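Side-chain contacts in SYE1 (Shewanella oneidensis, PDB 4AWT), which binds flavin mononucleotide and, as an Old Yellow Enzyme relative, probably reduces activated carbon-carbon double bonds with electrons drawn from NADH or NADPH: residues A[53-58]-A[264-269]; A[234-239]-A[282-287]; A[251-256]-A[289-294]. The protein carries 1 engineered substitution. One frame throughout, in Å; residues are numbered along the deposited sequence. Where two conformers were deposited one is given.

In the fold
All three contacts belong to one eight-stranded parallel beta/alpha barrel, but to different layers of it. Contact 1 spans the barrel interior between strands 53-60 and 266-270, is wholly buried, and includes a flavin-binding glycine. Contacts 2 and 3 lie farther out and share helix 282-291: its first half meets the loop after strand 230-234, its last turn and the residues that follow meet helix 248-261. Apolar packing carries all three. Contact 1 also buries a tyrosine hydroxyl, bonded to Glu179; contact 2, also buried, gathers a proline and a leucine about one phenylalanine; contact 3, partly buried, rests on small methyl groups. Tyr292 ties contacts 3 and 1 through its bond to Ile264 O.

Contact 1. Residues A[53-58]-A[264-269]; sequences LIVSEG and IVYLHI
Leu53 and Val55 of strand 53-60 meet Tyr266 across the interior of a beta/alpha (TIM) barrel, Leu53 at the ring and Val55 at the hydroxyl, their side chains meeting between two strands that are not neighbours in the sheet. Leu53 comes first: its CD2 lies 3.9 Å from Tyr266 CE2, set obliquely against the ring, and it also touches Ala96 and Phe98 of strand 96-102. A long flat residue suits the opposite position, because Leu53 CA and Tyr266 CA are 11.5 Å apart. Alternation then brings Val55 inward, where its branched side chain meets the far end of the tyrosine head-on. A chi1 of -169° sets CG2 beside the backbone N and CG1 beside the carbonyl carbon, and both methyls approach the hydroxyl: Val55 CG2 stands 3.5 Å from Tyr266 OH and CG1 4.0 Å from it. The buried hydroxyl is not left to the methyls: Tyr266 OH bonds to Glu179 OE1, which also takes a bond from His268 ND1. Farther along, Ser56 OG gives a hydrogen bond to Glu57 O at 2.8 Å, and Gly58 N bonds to O4 of the flavin mononucleotide.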
ATOM      1  N   LEU A  53      -3.711 -11.836   6.621  1.00  5.78           N
ATOM      2  CA  LEU A  53      -4.308 -10.614   6.099  1.00  5.65           C
ATOM      3  C   LEU A  53      -3.808 -10.416   4.678  1.00  5.11           C
ATOM      4  O   LEU A  53      -2.621 -10.527   4.435  1.00  5.75           O
ATOM      5  CB  LEU A  53      -3.880  -9.401   6.946  1.00  6.18           C
ATOM      6  CG  LEU A  53      -4.308  -8.038   6.439  1.00  6.60           C
ATOM      7  CD1 LEU A  53      -5.802  -7.833   6.501  1.00  8.34           C
ATOM      8  CD2 LEU A  53      -3.593  -6.953   7.272  1.00  7.80           C
ATOM      9  N   ILE A  54      -4.724 -10.080   3.769  1.00  5.18           N
ATOM     10  CA  ILE A  54      -4.383  -9.575   2.455  1.00  5.18           C
ATOM     11  C   ILE A  54      -4.624  -8.069   2.440  1.00  5.02           C
ATOM     12  O   ILE A  54      -5.695  -7.620   2.862  1.00  5.67           O
ATOM     13  CB  ILE A  54      -5.211 -10.246   1.361  1.00  5.41           C
ATOM     14  CG1 ILE A  54      -4.850 -11.744   1.271  1.00  5.78           C
ATOM     15  CG2 ILE A  54      -5.013  -9.545   0.020  1.00  6.02           C
ATOM     16  CD1 ILE A  54      -5.726 -12.521   0.327  1.00  7.00           C
ATOM     17  N   VAL A  55      -3.670  -7.323   1.917  1.00  5.01           N
ATOM     18  CA  VAL A  55      -3.866  -5.922   1.579  1.00  5.17           C
ATOM     19  C   VAL A  55      -3.862  -5.849   0.069  1.00  5.01           C
ATOM     20  O   VAL A  55      -2.923  -6.323  -0.573  1.00  5.51           O
ATOM     21  CB  VAL A  55      -2.819  -5.007   2.195  1.00  5.76           C
ATOM     22  CG1 VAL A  55      -3.278  -3.556   2.004  1.00  7.61           C
ATOM     23  CG2 VAL A  55      -2.583  -5.293   3.659  1.00  6.65           C
ATOM     24  N   SER A  56      -4.914  -5.292  -0.516  1.00  5.16           N
ATOM     25  CA  SER A  56      -4.971  -5.182  -1.952  1.00  5.24           C
ATOM     26  C   SER A  56      -3.818  -4.343  -2.479  1.00  5.19           C
ATOM     27  O   SER A  56      -3.295  -3.454  -1.826  1.00  5.25           O
ATOM     28  CB  SER A  56      -6.273  -4.549  -2.435  1.00  5.42           C
ATOM     29  OG  SER A  56      -6.285  -3.130  -2.322  1.00  5.44           O
ATOM     30  N   GLU A  57      -3.498  -4.593  -3.760  1.00  5.26           N
ATOM     31  CA  GLU A  57      -2.752  -3.645  -4.537  0.75  5.25           C
ATOM     32  C   GLU A  57      -3.356  -2.253  -4.407  1.00  5.10           C
ATOM     33  O   GLU A  57      -4.561  -2.083  -4.198  1.00  5.21           O
ATOM     34  CB  GLU A  57      -2.726  -4.065  -6.009  0.75  5.84           C
ATOM     35  CG  GLU A  57      -4.107  -4.120  -6.700  0.75  6.19           C
ATOM     36  CD  GLU A  57      -4.059  -5.176  -7.793  0.75  7.20           C
ATOM     37  OE1 GLU A  57      -3.399  -4.971  -8.835  0.75  7.34           O
ATOM     38  OE2 GLU A  57      -4.704  -6.234  -7.603  0.75  7.21           O
ATOM     39  N   GLY A  58      -2.518  -1.239  -4.613  1.00  5.16           N
ATOM     40  CA  GLY A  58      -3.048   0.124  -4.574  1.00  5.13           C
ATOM     41  C   GLY A  58      -4.204   0.266  -5.538  1.00  5.19           C
ATOM     42  O   GLY A  58      -4.177  -0.172  -6.685  1.00  5.69           O
ATOM     43  N   ILE A 264      -5.523   4.158  14.914  1.00  6.83           N
ATOM     44  CA  ILE A 264      -5.601   3.339  13.719  1.00  6.87           C
ATOM     45  C   ILE A 264      -5.266   1.876  14.110  1.00  6.02           C
ATOM     46  O   ILE A 264      -4.487   1.622  15.022  1.00  6.68           O
ATOM     47  CB  ILE A 264      -4.711   3.822  12.586  1.00  6.93           C
ATOM     48  CG1 ILE A 264      -3.229   3.737  12.870  1.00  6.88           C
ATOM     49  CG2 ILE A 264      -5.129   5.254  12.151  1.00  8.61           C
ATOM     50  CD1 ILE A 264      -2.338   3.962  11.679  1.00  7.56           C
ATOM     51  N   VAL A 265      -5.860   0.938  13.396  1.00  5.88           N
ATOM     52  CA  VAL A 265      -5.781  -0.460  13.788  1.00  5.87           C
ATOM     53  C   VAL A 265      -4.421  -1.076  13.511  1.00  5.55           C
ATOM     54  O   VAL A 265      -3.991  -1.985  14.246  1.00  6.26           O
ATOM     55  CB  VAL A 265      -6.932  -1.269  13.153  1.00  6.24           C
ATOM     56  CG1 VAL A 265      -6.703  -1.605  11.689  1.00  6.95           C
ATOM     57  CG2 VAL A 265      -7.216  -2.510  13.940  1.00  7.55           C
ATOM     58  N   TYR A 266      -3.729  -0.629  12.483  1.00  5.52           N
ATOM     59  CA  TYR A 266      -2.354  -1.083  12.231  1.00  5.18           C
ATOM     60  C   TYR A 266      -1.566   0.019  11.594  1.00  5.10           C
ATOM     61  O   TYR A 266      -2.103   0.896  10.878  1.00  5.54           O
ATOM     62  CB  TYR A 266      -2.317  -2.361  11.418  1.00  5.33           C
ATOM     63  CG  TYR A 266      -2.634  -2.344   9.943  1.00  5.22           C
ATOM     64  CD1 TYR A 266      -1.780  -1.765   9.010  1.00  5.27           C
ATOM     65  CD2 TYR A 266      -3.741  -2.992   9.451  1.00  5.31           C
ATOM     66  CE1 TYR A 266      -2.033  -1.794   7.667  1.00  5.34           C
ATOM     67  CE2 TYR A 266      -3.983  -3.117   8.103  1.00  5.50           C
ATOM     68  CZ  TYR A 266      -3.138  -2.526   7.193  1.00  5.33           C
ATOM     69  OH  TYR A 266      -3.364  -2.683   5.866  1.00  5.71           O
ATOM     70  N   LEU A 267      -0.260  -0.092  11.756  1.00  5.20           N
ATOM     71  CA  LEU A 267       0.750   0.725  11.075  1.00  5.09           C
ATOM     72  C   LEU A 267       1.638  -0.260  10.333  1.00  4.74           C
ATOM     73  O   LEU A 267       2.147  -1.209  10.926  1.00  5.80           O
ATOM     74  CB  LEU A 267       1.560   1.547  12.078  1.00  5.33           C
ATOM     75  CG  LEU A 267       2.690   2.359  11.505  1.00  6.25           C
ATOM     76  CD1 LEU A 267       2.238   3.333  10.463  1.00  9.09           C
ATOM     77  CD2 LEU A 267       3.429   3.089  12.632  1.00  7.45           C
ATOM     78  N   HIS A 268       1.819  -0.016   9.041  1.00  4.95           N
ATOM     79  CA  HIS A 268       2.562  -0.887   8.140  1.00  4.72           C
ATOM     80  C   HIS A 268       3.779  -0.124   7.625  1.00  4.98           C
ATOM     81  O   HIS A 268       3.630   0.929   7.018  1.00  5.35           O
ATOM     82  CB  HIS A 268       1.611  -1.308   7.031  1.00  4.76           C
ATOM     83  CG  HIS A 268       2.128  -2.297   6.033  1.00  5.06           C
ATOM     84  ND1 HIS A 268       1.308  -2.782   5.044  1.00  5.20           N
ATOM     85  CD2 HIS A 268       3.310  -2.941   5.861  1.00  5.14           C
ATOM     86  CE1 HIS A 268       2.005  -3.677   4.361  1.00  5.48           C
ATOM     87  NE2 HIS A 268       3.234  -3.814   4.795  1.00  5.55           N
ATOM     88  N   ILE A 269       4.955  -0.650   7.922  1.00  5.04           N
ATOM     89  CA  ILE A 269       6.213  -0.047   7.523  1.00  5.21           C
ATOM     90  C   ILE A 269       6.745  -0.781   6.292  1.00  5.36           C
ATOM     91  O   ILE A 269       7.006  -2.004   6.353  1.00  6.13           O
ATOM     92  CB  ILE A 269       7.236  -0.068   8.655  1.00  5.75           C
ATOM     93  CG1 ILE A 269       6.703   0.607   9.910  1.00  6.46           C
ATOM     94  CG2 ILE A 269       8.558   0.515   8.189  1.00  6.67           C
ATOM     95  CD1 ILE A 269       6.336   2.061   9.765  1.00  7.74           C
TER

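Contact 2. Residues A[234-239]-A[282-287]; sequences LAPLTT and VSFKRA
Pro236 and Leu237, two consecutive loop residues, receive the end of the Phe284 side chain projecting from helix 282-291. The forces across the contact are apolar, and no hydrogen bond links the two segments. The nearer partner is Pro236, whose CB lies in the plane of the Phe284 ring, at its edge, 3.8 Å from CZ and 3.9 Å from CE2. Pro236 CG also reaches CZ, at 4.2 Å, so the proline presents one side of its own ring to the outer rim of the aromatic. The second partner is Leu237: its CD1 comes within 4.2 Å of Phe284 CE2, lying obliquely to the ring. Proline and leucine thus give the phenylalanine apolar neighbours, one at its edge and one obliquely beside it.

Reach depends on the torsion of the aromatic residue. Phe284 CG is anti to the backbone N (chi1 176°), which carries the ring outward from the helix and across a separation of 10.2 Å between Phe284 CA and Pro236 CA. Packing from helix 248-261 adds to the surroundings, with Ile249 and Thr253 touching the phenylalanine and Tyr252 touching the proline.

Backbone and polar interactions stay on their own sides. Within the helix, Arg286 N bonds to Val282 O at 2.8 Å, while the neighbouring Lys285 turns elsewhere and forms a salt bridge with Glu271. In the loop, Thr239 N is held by Asp276. Phenylalanine is apt at 284 because it is long enough to bridge helix to loop and brings no polar group into this buried spot. The loop is a beta-alpha loop of the TIM barrel: it leaves the C-terminal end of strand 230-234, just after the flavin-binding Arg233, and packs on the start of a later helix.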
ATOM      1  N   LEU A 234       3.606   3.572   5.856  1.00  5.10           N
ATOM      2  CA  LEU A 234       4.654   4.581   5.849  1.00  5.18           C
ATOM      3  C   LEU A 234       5.963   3.973   5.357  1.00  5.43           C
ATOM      4  O   LEU A 234       6.191   2.766   5.511  1.00  6.05           O
ATOM      5  CB  LEU A 234       4.896   5.192   7.246  1.00  5.51           C
ATOM      6  CG  LEU A 234       3.704   5.920   7.853  1.00  5.92           C
ATOM      7  CD1 LEU A 234       4.094   6.396   9.254  1.00  6.89           C
ATOM      8  CD2 LEU A 234       3.226   7.100   7.007  1.00  6.95           C
ATOM      9  N   ALA A 235       6.837   4.822   4.828  1.00  5.89           N
ATOM     10  CA  ALA A 235       8.167   4.443   4.375  1.00  6.29           C
ATOM     11  C   ALA A 235       9.179   5.431   4.916  1.00  6.41           C
ATOM     12  O   ALA A 235       9.554   6.400   4.247  1.00  7.46           O
ATOM     13  CB  ALA A 235       8.235   4.387   2.884  1.00  7.36           C
ATOM     14  N   PRO A 236       9.648   5.246   6.148  1.00  6.72           N
ATOM     15  CA  PRO A 236      10.509   6.263   6.758  1.00  7.20           C
ATOM     16  C   PRO A 236      11.821   6.479   6.033  1.00  7.46           C
ATOM     17  O   PRO A 236      12.303   7.628   6.012  1.00  9.62           O
ATOM     18  CB  PRO A 236      10.739   5.726   8.173  1.00  8.08           C
ATOM     19  CG  PRO A 236       9.530   4.870   8.469  1.00  9.08           C
ATOM     20  CD  PRO A 236       9.233   4.208   7.118  1.00  7.20           C
ATOM     21  N   LEU A 237      12.451   5.415   5.521  1.00  7.03           N
ATOM     22  CA  LEU A 237      13.830   5.502   5.137  1.00  7.28           C
ATOM     23  C   LEU A 237      14.085   5.214   3.660  1.00  7.73           C
ATOM     24  O   LEU A 237      15.152   5.606   3.134  1.00  9.54           O
ATOM     25  CB  LEU A 237      14.710   4.566   5.959  1.00  7.75           C
ATOM     26  CG  LEU A 237      14.736   4.877   7.444  1.00  9.14           C
ATOM     27  CD1 LEU A 237      15.613   3.838   8.134  1.00 11.73           C
ATOM     28  CD2 LEU A 237      15.259   6.258   7.747  1.00 13.87           C
ATOM     29  N   THR A 238      13.205   4.548   2.956  1.00  7.51           N
ATOM     30  CA  THR A 238      13.376   4.376   1.518  1.00  7.77           C
ATOM     31  C   THR A 238      13.092   5.711   0.817  1.00  8.00           C
ATOM     32  O   THR A 238      12.382   6.559   1.319  1.00  8.88           O
ATOM     33  CB  THR A 238      12.499   3.254   0.970  1.00  7.50           C
ATOM     34  OG1 THR A 238      11.141   3.583   1.304  1.00  7.60           O
ATOM     35  CG2 THR A 238      12.877   1.898   1.529  1.00  8.13           C
ATOM     36  N   THR A 239      13.733   5.859  -0.327  1.00  8.59           N
ATOM     37  CA  THR A 239      13.733   7.111  -1.093  1.00  8.86           C
ATOM     38  C   THR A 239      13.621   6.870  -2.580  1.00  9.03           C
ATOM     39  O   THR A 239      13.737   7.813  -3.394  1.00  9.74           O
ATOM     40  CB  THR A 239      15.011   7.921  -0.790  1.00 10.22           C
ATOM     41  OG1 THR A 239      16.141   7.135  -1.240  1.00 12.09           O
ATOM     42  CG2 THR A 239      15.131   8.290   0.665  1.00 10.45           C
ATOM     43  N   VAL A 282      17.545  -1.201  14.654  1.00 11.48           N
ATOM     44  CA  VAL A 282      16.661  -1.768  15.647  1.00 10.63           C
ATOM     45  C   VAL A 282      16.230  -0.731  16.652  1.00  9.42           C
ATOM     46  O   VAL A 282      15.077  -0.749  17.071  1.00  9.38           O
ATOM     47  CB  VAL A 282      17.333  -3.001  16.306  1.00 11.98           C
ATOM     48  CG1 VAL A 282      16.516  -3.459  17.484  1.00 13.38           C
ATOM     49  CG2 VAL A 282      17.494  -4.147  15.333  1.00 17.07           C
ATOM     50  N   SER A 283      17.094   0.183  17.057  1.00 10.20           N
ATOM     51  CA  SER A 283      16.727   1.229  18.019  0.74 10.29           C
ATOM     52  C   SER A 283      15.557   2.053  17.486  1.00  9.14           C
ATOM     53  O   SER A 283      14.668   2.445  18.259  1.00  9.29           O
ATOM     54  CB  SER A 283      17.909   2.134  18.333  0.74 13.39           C
ATOM     55  OG  SER A 283      18.454   2.679  17.144  0.74 15.87           O
ATOM     56  N   PHE A 284      15.574   2.319  16.215  1.00  9.61           N
ATOM     57  CA  PHE A 284      14.488   3.080  15.569  1.00  9.32           C
ATOM     58  C   PHE A 284      13.211   2.241  15.532  1.00  7.91           C
ATOM     59  O   PHE A 284      12.125   2.722  15.870  1.00  8.55           O
ATOM     60  CB  PHE A 284      14.906   3.507  14.196  1.00 10.45           C
ATOM     61  CG  PHE A 284      13.855   4.226  13.382  1.00 10.23           C
ATOM     62  CD1 PHE A 284      12.964   5.141  13.895  1.00 10.34           C
ATOM     63  CD2 PHE A 284      13.768   3.971  12.052  1.00 13.21           C
ATOM     64  CE1 PHE A 284      12.040   5.769  13.099  1.00 10.64           C
ATOM     65  CE2 PHE A 284      12.857   4.601  11.228  1.00 13.49           C
ATOM     66  CZ  PHE A 284      11.958   5.526  11.784  1.00 13.67           C
ATOM     67  N   LYS A 285      13.323   0.958  15.155  1.00  8.02           N
ATOM     68  CA  LYS A 285      12.169   0.088  15.212  1.00  7.45           C
ATOM     69  C   LYS A 285      11.590   0.046  16.608  1.00  7.02           C
ATOM     70  O   LYS A 285      10.363   0.056  16.787  1.00  7.87           O
ATOM     71  CB  LYS A 285      12.540  -1.323  14.730  1.00  8.09           C
ATOM     72  CG  LYS A 285      12.920  -1.383  13.290  1.00  8.46           C
ATOM     73  CD  LYS A 285      13.207  -2.831  12.831  1.00  9.67           C
ATOM     74  CE  LYS A 285      13.467  -2.903  11.370  1.00  9.01           C
ATOM     75  NZ  LYS A 285      13.655  -4.284  10.927  1.00 11.53           N
ATOM     76  N   ARG A 286      12.415  -0.008  17.643  1.00  7.52           N
ATOM     77  CA  ARG A 286      11.892  -0.054  18.989  1.00  7.52           C
ATOM     78  C   ARG A 286      11.209   1.265  19.350  1.00  6.77           C
ATOM     79  O   ARG A 286      10.187   1.249  20.049  1.00  7.49           O
ATOM     80  CB  ARG A 286      12.940  -0.447  20.010  1.00  8.45           C
ATOM     81  CG  ARG A 286      13.430  -1.878  19.816  1.00  8.94           C
ATOM     82  CD  ARG A 286      14.180  -2.361  21.019  1.00 10.10           C
ATOM     83  NE  ARG A 286      14.787  -3.638  20.822  1.00 10.63           N
ATOM     84  CZ  ARG A 286      14.217  -4.804  20.891  1.00 11.41           C
ATOM     85  NH1 ARG A 286      12.928  -4.922  21.215  1.00 12.11           N
ATOM     86  NH2 ARG A 286      14.918  -5.908  20.646  1.00 15.39           N
ATOM     87  N   ALA A 287      11.722   2.379  18.889  1.00  7.09           N
ATOM     88  CA  ALA A 287      11.051   3.663  19.106  1.00  7.46           C
ATOM     89  C   ALA A 287       9.679   3.673  18.442  1.00  7.21           C
ATOM     90  O   ALA A 287       8.695   4.128  19.037  1.00  7.79           O
ATOM     91  CB  ALA A 287      11.915   4.820  18.638  1.00  8.47           C
TER

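Contact 3. Residues A[251-256]-A[289-294]; sequences TYTAAA and REAYQG
Ala256 and Ala291 bring their methyl groups together where helix 248-261 meets the end of helix 282-291, two neighbouring outer helices of the TIM barrel. The close-packed part centres on buried Ala256 and Tyr292. Ala256 CB is 3.8 Å from Ala291 CB and 4.0 Å from Tyr292 CB, and alanine suits both helices because its short side chain lets the backbones draw near: Ala256 CA and Tyr292 CA are only 5.3 Å apart. Tyr292, the first residue to leave helical geometry, begins by pointing at the other helix and then turns off. Its chi1 of 173° swings the ring inward until its hydroxyl bonds to Ile264 O. Ala256 O lies near the plane of that ring, at its edge.

Thr253 and Ala291 form the partly exposed side. Here Thr253 O lies 3.8 Å from Ala291 CB, and in the conformer given Thr253 CG2 stands 4.1 Å from the same methyl, while OG1 turns back to Ile249 O in its own helix. On the other flank of the 289-294 segment, Arg289 NH2, in the conformer given, grips two carbonyls of the turn, Gly294 O at 2.8 Å along an almost straight bond (174°) and Tyr292 O at 2.8 Å with more bend. Asp317 holds its NH1 in a salt bridge. Between the two segments themselves the contact is therefore one of van der Waals packing, while close by the bond from Gln293 N to Asn260 OD1 adds a polar tie to helix 248-261.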
ATOM      1  N   THR A 251      10.736  12.656  12.198  1.00  7.61           N
ATOM      2  CA  THR A 251       9.491  12.801  11.429  1.00  7.33           C
ATOM      3  C   THR A 251       8.596  11.579  11.619  1.00  7.12           C
ATOM      4  O   THR A 251       7.405  11.699  11.827  1.00  7.20           O
ATOM      5  CB  THR A 251       9.798  12.981   9.963  1.00  7.34           C
ATOM      6  OG1 THR A 251      10.516  14.202   9.807  1.00  8.19           O
ATOM      7  CG2 THR A 251       8.549  12.991   9.085  1.00  7.99           C
ATOM      8  N   TYR A 252       9.197  10.391  11.501  1.00  7.18           N
ATOM      9  CA  TYR A 252       8.415   9.156  11.475  1.00  6.90           C
ATOM     10  C   TYR A 252       8.072   8.654  12.851  1.00  7.15           C
ATOM     11  O   TYR A 252       7.016   8.025  13.015  1.00  7.49           O
ATOM     12  CB  TYR A 252       9.054   8.108  10.554  1.00  7.18           C
ATOM     13  CG  TYR A 252       8.819   8.489   9.122  1.00  6.71           C
ATOM     14  CD1 TYR A 252       9.643   9.330   8.408  1.00  7.16           C
ATOM     15  CD2 TYR A 252       7.664   8.036   8.471  1.00  6.82           C
ATOM     16  CE1 TYR A 252       9.357   9.695   7.113  1.00  7.11           C
ATOM     17  CE2 TYR A 252       7.376   8.391   7.189  1.00  7.09           C
ATOM     18  CZ  TYR A 252       8.228   9.231   6.492  1.00  6.88           C
ATOM     19  OH  TYR A 252       7.883   9.544   5.194  1.00  7.61           O
ATOM     20  N   THR A 253       8.877   8.939  13.884  1.00  7.83           N
ATOM     21  CA  THR A 253       8.435   8.692  15.257  0.75  8.25           C
ATOM     22  C   THR A 253       7.224   9.567  15.550  1.00  7.66           C
ATOM     23  O   THR A 253       6.253   9.151  16.157  1.00  8.17           O
ATOM     24  CB  THR A 253       9.587   8.879  16.252  0.75 10.01           C
ATOM     25  OG1 THR A 253      10.663   7.921  15.922  0.75 11.51           O
ATOM     26  CG2 THR A 253       9.193   8.613  17.647  0.75 13.75           C
ATOM     27  N   ALA A 254       7.307  10.849  15.135  1.00  7.69           N
ATOM     28  CA  ALA A 254       6.174  11.768  15.315  1.00  7.62           C
ATOM     29  C   ALA A 254       4.962  11.283  14.548  1.00  7.40           C
ATOM     30  O   ALA A 254       3.841  11.314  15.093  1.00  7.97           O
ATOM     31  CB  ALA A 254       6.555  13.174  14.892  1.00  8.64           C
ATOM     32  N   ALA A 255       5.165  10.824  13.326  1.00  6.80           N
ATOM     33  CA  ALA A 255       4.026  10.319  12.531  1.00  6.91           C
ATOM     34  C   ALA A 255       3.402   9.131  13.219  1.00  6.74           C
ATOM     35  O   ALA A 255       2.170   9.007  13.291  1.00  7.24           O
ATOM     36  CB  ALA A 255       4.446   9.956  11.143  1.00  7.55           C
ATOM     37  N   ALA A 256       4.220   8.221  13.739  1.00  6.74           N
ATOM     38  CA  ALA A 256       3.704   7.061  14.435  1.00  6.93           C
ATOM     39  C   ALA A 256       2.880   7.463  15.639  1.00  6.93           C
ATOM     40  O   ALA A 256       1.806   6.907  15.915  1.00  7.19           O
ATOM     41  CB  ALA A 256       4.846   6.142  14.827  1.00  7.63           C
ATOM     42  N   ARG A 289       7.814   1.148  17.917  1.00  7.53           N
ATOM     43  CA  ARG A 289       7.017   0.229  18.727  0.75  8.10           C
ATOM     44  C   ARG A 289       6.455   0.910  19.970  1.00  7.55           C
ATOM     45  O   ARG A 289       5.399   0.546  20.427  1.00  8.74           O
ATOM     46  CB  ARG A 289       7.862  -1.006  19.034  0.75  8.69           C
ATOM     47  CG  ARG A 289       7.330  -2.038  20.000  0.75  8.68           C
ATOM     48  CD  ARG A 289       6.206  -2.911  19.417  0.75  9.33           C
ATOM     49  NE  ARG A 289       4.989  -2.081  19.226  0.75  8.16           N
ATOM     50  CZ  ARG A 289       3.887  -2.569  18.683  0.75  7.51           C
ATOM     51  NH1 ARG A 289       3.847  -3.817  18.344  0.75  7.71           N
ATOM     52  NH2 ARG A 289       2.806  -1.739  18.557  0.75  9.96           N
ATOM     53  N   GLU A 290       7.200   1.870  20.536  1.00  7.68           N
ATOM     54  CA  GLU A 290       6.655   2.638  21.675  1.00  7.99           C
ATOM     55  C   GLU A 290       5.713   3.746  21.202  1.00  8.08           C
ATOM     56  O   GLU A 290       4.728   4.041  21.883  1.00  9.85           O
ATOM     57  CB  GLU A 290       7.748   3.207  22.546  1.00  8.80           C
ATOM     58  CG  GLU A 290       8.571   2.114  23.223  1.00  9.24           C
ATOM     59  CD  GLU A 290       7.744   1.113  23.931  1.00  9.53           C
ATOM     60  OE1 GLU A 290       6.857   1.499  24.730  1.00 10.72           O
ATOM     61  OE2 GLU A 290       7.952  -0.101  23.697  1.00 11.73           O
ATOM     62  N   ALA A 291       6.015   4.387  20.083  1.00  7.62           N
ATOM     63  CA  ALA A 291       5.217   5.489  19.616  1.00  7.72           C
ATOM     64  C   ALA A 291       3.840   5.047  19.148  1.00  7.52           C
ATOM     65  O   ALA A 291       2.861   5.791  19.255  1.00  8.36           O
ATOM     66  CB  ALA A 291       5.932   6.223  18.498  1.00  8.32           C
ATOM     67  N   TYR A 292       3.765   3.850  18.567  1.00  8.18           N
ATOM     68  CA  TYR A 292       2.507   3.332  18.004  1.00  7.62           C
ATOM     69  C   TYR A 292       2.237   1.981  18.653  1.00  7.99           C
ATOM     70  O   TYR A 292       3.061   1.064  18.564  1.00  9.03           O
ATOM     71  CB  TYR A 292       2.611   3.216  16.470  1.00  7.80           C
ATOM     72  CG  TYR A 292       1.369   2.522  15.970  1.00  6.75           C
ATOM     73  CD1 TYR A 292       0.144   3.205  15.909  1.00  7.29           C
ATOM     74  CD2 TYR A 292       1.393   1.175  15.643  1.00  6.22           C
ATOM     75  CE1 TYR A 292      -0.999   2.553  15.524  1.00  6.66           C
ATOM     76  CE2 TYR A 292       0.228   0.541  15.259  1.00  6.05           C
ATOM     77  CZ  TYR A 292      -0.955   1.223  15.188  1.00  6.25           C
ATOM     78  OH  TYR A 292      -2.059   0.506  14.831  1.00  7.00           O
ATOM     79  N   GLN A 293       1.079   1.893  19.308  1.00  8.18           N
ATOM     80  CA  GLN A 293       0.843   0.714  20.137  0.56 10.00           C
ATOM     81  C   GLN A 293      -0.279  -0.191  19.667  1.00  8.44           C
ATOM     82  O   GLN A 293      -0.739  -1.058  20.385  1.00 11.19           O
ATOM     83  CB  GLN A 293       0.627   1.181  21.561  0.56 13.24           C
ATOM     84  CG  GLN A 293       1.776   2.131  21.966  0.56 15.57           C
ATOM     85  CD  GLN A 293       2.027   2.236  23.442  0.56 20.12           C
ATOM     86  OE1 GLN A 293       3.112   2.700  23.847  0.56 24.06           O
ATOM     87  NE2 GLN A 293       1.044   1.819  24.255  0.56 26.63           N
ATOM     88  N   GLY A 294      -0.608  -0.098  18.382  1.00  7.07           N
ATOM     89  CA  GLY A 294      -1.482  -1.041  17.715  1.00  7.01           C
ATOM     90  C   GLY A 294      -0.707  -2.155  17.040  1.00  6.48           C
ATOM     91  O   GLY A 294       0.408  -2.502  17.443  1.00  7.97           O
TER